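Local atomic coordinates of extracellular ligand-binding receptor (Desulfitobacterium hafniense, PDB entry 4Q6B), a protein that binds leucine and probably delivers it, as the substrate-binding component of an ABC transporter, for amino-acid uptake. Residues S256-Q261 with S265-F270. Numbering follows the deposited sequence.
Sequences SFFNPQ and SRTQDF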
ATOM      1  N   SER A 256       3.144  -4.367   6.072  1.00 15.94           N
ATOM      2  CA  SER A 256       2.017  -4.239   5.178  1.00 19.27           C
ATOM      3  C   SER A 256       0.878  -3.612   5.931  1.00 16.57           C
ATOM      4  O   SER A 256       1.104  -2.860   6.844  1.00 16.26           O
ATOM      5  CB  SER A 256       1.609  -5.588   4.605  1.00 22.24           C
ATOM      6  OG  SER A 256       0.710  -5.408   3.542  1.00 26.55           O
ATOM      7  N   PHE A 257      -0.330  -3.870   5.464  1.00 14.83           N
ATOM      8  CA  PHE A 257      -1.545  -3.372   6.080  1.00 14.31           C
ATOM      9  C   PHE A 257      -2.697  -4.371   5.890  1.00 21.98           C
ATOM     10  O   PHE A 257      -2.622  -5.265   5.073  1.00 19.07           O
ATOM     11  CB  PHE A 257      -1.904  -2.003   5.509  1.00 14.85           C
ATOM     12  CG  PHE A 257      -2.028  -2.001   4.025  1.00 16.32           C
ATOM     13  CD1 PHE A 257      -0.978  -1.619   3.235  1.00 19.97           C
ATOM     14  CD2 PHE A 257      -3.197  -2.413   3.423  1.00 17.26           C
ATOM     15  CE1 PHE A 257      -1.085  -1.644   1.862  1.00 20.95           C
ATOM     16  CE2 PHE A 257      -3.306  -2.439   2.061  1.00 25.48           C
ATOM     17  CZ  PHE A 257      -2.254  -2.051   1.280  1.00 20.94           C
ATOM     18  N   PHE A 258      -3.734  -4.213   6.703  1.00 15.61           N
ATOM     19  CA  PHE A 258      -4.898  -5.085   6.759  1.00 15.98           C
ATOM     20  C   PHE A 258      -4.636  -6.357   7.556  1.00 18.69           C
ATOM     21  O   PHE A 258      -3.839  -7.184   7.173  1.00 16.81           O
ATOM     22  CB  PHE A 258      -5.526  -5.425   5.402  1.00 17.52           C
ATOM     23  CG  PHE A 258      -6.765  -6.273   5.523  1.00 18.56           C
ATOM     24  CD1 PHE A 258      -7.834  -5.840   6.281  1.00 18.60           C
ATOM     25  CD2 PHE A 258      -6.846  -7.506   4.918  1.00 19.62           C
ATOM     26  CE1 PHE A 258      -8.963  -6.613   6.425  1.00 19.63           C
ATOM     27  CE2 PHE A 258      -7.972  -8.277   5.041  1.00 20.76           C
ATOM     28  CZ  PHE A 258      -9.032  -7.830   5.798  1.00 20.75           C
ATOM     29  N   ASN A 259      -5.331  -6.486   8.670  1.00 15.36           N
ATOM     30  CA  ASN A 259      -5.263  -7.713   9.477  1.00 16.61           C
ATOM     31  C   ASN A 259      -6.651  -8.331   9.500  1.00 16.45           C
ATOM     32  O   ASN A 259      -7.557  -7.795  10.153  1.00 16.41           O
ATOM     33  CB  ASN A 259      -4.831  -7.356  10.884  1.00 17.92           C
ATOM     34  CG  ASN A 259      -4.738  -8.579  11.783  1.00 15.31           C
ATOM     35  OD1 ASN A 259      -5.132  -9.695  11.385  1.00 15.81           O
ATOM     36  ND2 ASN A 259      -4.211  -8.386  12.990  1.00 20.01           N
ATOM     37  N   PRO A 260      -6.848  -9.458   8.800  1.00 17.62           N
ATOM     38  CA  PRO A 260      -8.183 -10.058   8.759  1.00 18.97           C
ATOM     39  C   PRO A 260      -8.571 -10.740  10.056  1.00 18.86           C
ATOM     40  O   PRO A 260      -9.713 -11.190  10.179  1.00 19.97           O
ATOM     41  CB  PRO A 260      -8.074 -11.090   7.637  1.00 20.38           C
ATOM     42  CG  PRO A 260      -6.604 -11.418   7.562  1.00 23.03           C
ATOM     43  CD  PRO A 260      -5.851 -10.207   8.004  1.00 17.92           C
ATOM     44  N   GLN A 261      -7.613 -10.866  10.972  1.00 17.75           N
ATOM     45  CA  GLN A 261      -7.849 -11.423  12.303  1.00 17.64           C
ATOM     46  C   GLN A 261      -8.016 -10.321  13.356  1.00 17.85           C
ATOM     47  O   GLN A 261      -8.048 -10.632  14.555  1.00 18.72           O
ATOM     48  CB  GLN A 261      -6.726 -12.400  12.728  1.00 17.49           C
ATOM     49  CG  GLN A 261      -6.604 -13.580  11.801  1.00 18.81           C
ATOM     50  CD  GLN A 261      -5.529 -14.589  12.222  1.00 27.33           C
ATOM     51  OE1 GLN A 261      -4.739 -14.357  13.166  1.00 27.47           O
ATOM     52  NE2 GLN A 261      -5.493 -15.699  11.524  1.00 32.45           N
ATOM     53  N   SER A 265     -15.396  -5.284  15.030  0.53 22.74           N
ATOM     54  CA  SER A 265     -16.670  -5.546  14.357  0.53 20.62           C
ATOM     55  C   SER A 265     -16.609  -5.234  12.869  0.53 19.34           C
ATOM     56  O   SER A 265     -17.093  -6.006  12.043  0.53 20.08           O
ATOM     57  CB  SER A 265     -17.789  -4.723  14.989  0.53 23.83           C
ATOM     58  OG  SER A 265     -17.554  -3.336  14.806  0.53 26.36           O
ATOM     59  N   ARG A 266     -16.003  -4.107  12.515  1.00 18.44           N
ATOM     60  CA  ARG A 266     -15.959  -3.704  11.103  1.00 18.47           C
ATOM     61  C   ARG A 266     -15.123  -4.635  10.263  1.00 15.40           C
ATOM     62  O   ARG A 266     -15.500  -5.003   9.134  1.00 20.60           O
ATOM     63  CB  ARG A 266     -15.469  -2.260  10.929  1.00 22.54           C
ATOM     64  CG  ARG A 266     -16.406  -1.251  11.528  1.00 30.01           C
ATOM     65  CD  ARG A 266     -16.028   0.156  11.084  1.00 34.54           C
ATOM     66  NE  ARG A 266     -16.982   1.165  11.526  1.00 35.82           N
ATOM     67  CZ  ARG A 266     -17.157   1.545  12.796  1.00 42.16           C
ATOM     68  NH1 ARG A 266     -16.453   0.990  13.784  1.00 41.02           N
ATOM     69  NH2 ARG A 266     -18.047   2.481  13.088  1.00 48.54           N
ATOM     70  N   THR A 267     -13.941  -4.979  10.768  1.00 16.61           N
ATOM     71  CA  THR A 267     -13.047  -5.901  10.062  1.00 18.20           C
ATOM     72  C   THR A 267     -13.786  -7.229   9.915  1.00 15.81           C
ATOM     73  O   THR A 267     -13.847  -7.780   8.817  1.00 17.19           O
ATOM     74  CB  THR A 267     -11.778  -6.150  10.876  1.00 19.43           C
ATOM     75  OG1 THR A 267     -11.086  -4.899  11.026  1.00 20.02           O
ATOM     76  CG2 THR A 267     -10.856  -7.176  10.175  1.00 18.27           C
ATOM     77  N   GLN A 268     -14.365  -7.748  10.997  1.00 13.33           N
ATOM     78  CA  GLN A 268     -14.995  -9.065  10.891  1.00 14.67           C
ATOM     79  C   GLN A 268     -16.253  -9.052  10.033  1.00 16.41           C
ATOM     80  O   GLN A 268     -16.512 -10.040   9.343  1.00 18.31           O
ATOM     81  CB  GLN A 268     -15.300  -9.692  12.279  1.00 19.61           C
ATOM     82  CG  GLN A 268     -13.991  -9.954  13.059  1.00 19.99           C
ATOM     83  CD  GLN A 268     -13.024 -10.816  12.249  1.00 20.83           C
ATOM     84  OE1 GLN A 268     -13.404 -11.889  11.728  1.00 24.74           O
ATOM     85  NE2 GLN A 268     -11.760 -10.411  12.231  1.00 18.64           N
ATOM     86  N   ASP A 269     -17.030  -7.955  10.035  1.00 15.72           N
ATOM     87  CA  ASP A 269     -18.202  -7.913   9.154  1.00 16.99           C
ATOM     88  C   ASP A 269     -17.766  -8.004   7.679  1.00 18.72           C
ATOM     89  O   ASP A 269     -18.382  -8.740   6.861  1.00 18.73           O
ATOM     90  CB  ASP A 269     -19.002  -6.638   9.419  1.00 19.15           C
ATOM     91  CG  ASP A 269     -20.169  -6.480   8.495  1.00 32.81           C
ATOM     92  OD1 ASP A 269     -21.113  -7.268   8.599  1.00 32.39           O
ATOM     93  OD2 ASP A 269     -20.129  -5.568   7.632  1.00 44.30           O
ATOM     94  N   PHE A 270     -16.707  -7.268   7.351  1.00 17.18           N
ATOM     95  CA  PHE A 270     -16.154  -7.275   6.001  1.00 17.43           C
ATOM     96  C   PHE A 270     -15.624  -8.657   5.608  1.00 16.04           C
ATOM     97  O   PHE A 270     -15.908  -9.157   4.480  1.00 18.61           O
ATOM     98  CB  PHE A 270     -15.051  -6.230   5.921  1.00 14.55           C
ATOM     99  CG  PHE A 270     -14.161  -6.361   4.714  1.00 13.23           C
ATOM    100  CD1 PHE A 270     -14.622  -5.963   3.487  1.00 14.82           C
ATOM    101  CD2 PHE A 270     -12.873  -6.920   4.826  1.00 14.88           C
ATOM    102  CE1 PHE A 270     -13.788  -6.072   2.345  1.00 15.35           C
ATOM    103  CE2 PHE A 270     -12.016  -7.008   3.675  1.00 17.25           C
ATOM    104  CZ  PHE A 270     -12.503  -6.596   2.439  1.00 18.19           C
TER
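Phe258 and Phe270 meet ring to ring where the loop leaving strand 253-257 turns back against the first turns of helix 265-278, a strand-loop-helix connection in the periplasmic binding protein fold. CZ of Phe258 lies 3.8 Å from CE2 of Phe270 and arrives at the edge of that ring, near its plane. The two planes stand at 83° with the ring centroids 5.8 Å apart, and Phe270 lies oblique to the Phe258 ring. Phe258 carries CG anti to its backbone nitrogen (chi1 -177°), which swings the far end of the ring close to Phe270, although the CB bond itself does not head that way. Over the centre of one Phe258 face sits Pro260 N, 4.0 Å above the plane, so the loop folds back on its own aromatic ring. Ala287 of helix 284-301 touches both phenylalanines.

Thr267 divides its two branches between different environments. Its methyl CG2 comes within 3.4 Å of Asn259 O, while OG1 is hydrogen-bonded to Val324 O and to Arg262 NE. The loop itself is shaped by an Asx turn, in which Asn259 OD1 accepts from Gln261 N at 2.8 Å.

On the more exposed side, Gln268 is bent at chi2, bringing its amide back to the loop. There NE2 donates hydrogen bonds to both Arg262 O and Pro260 O; the latter bond, 3.0 Å long, has an N-H...O angle of 147°, with NE2 lying above the Pro260 carbonyl plane.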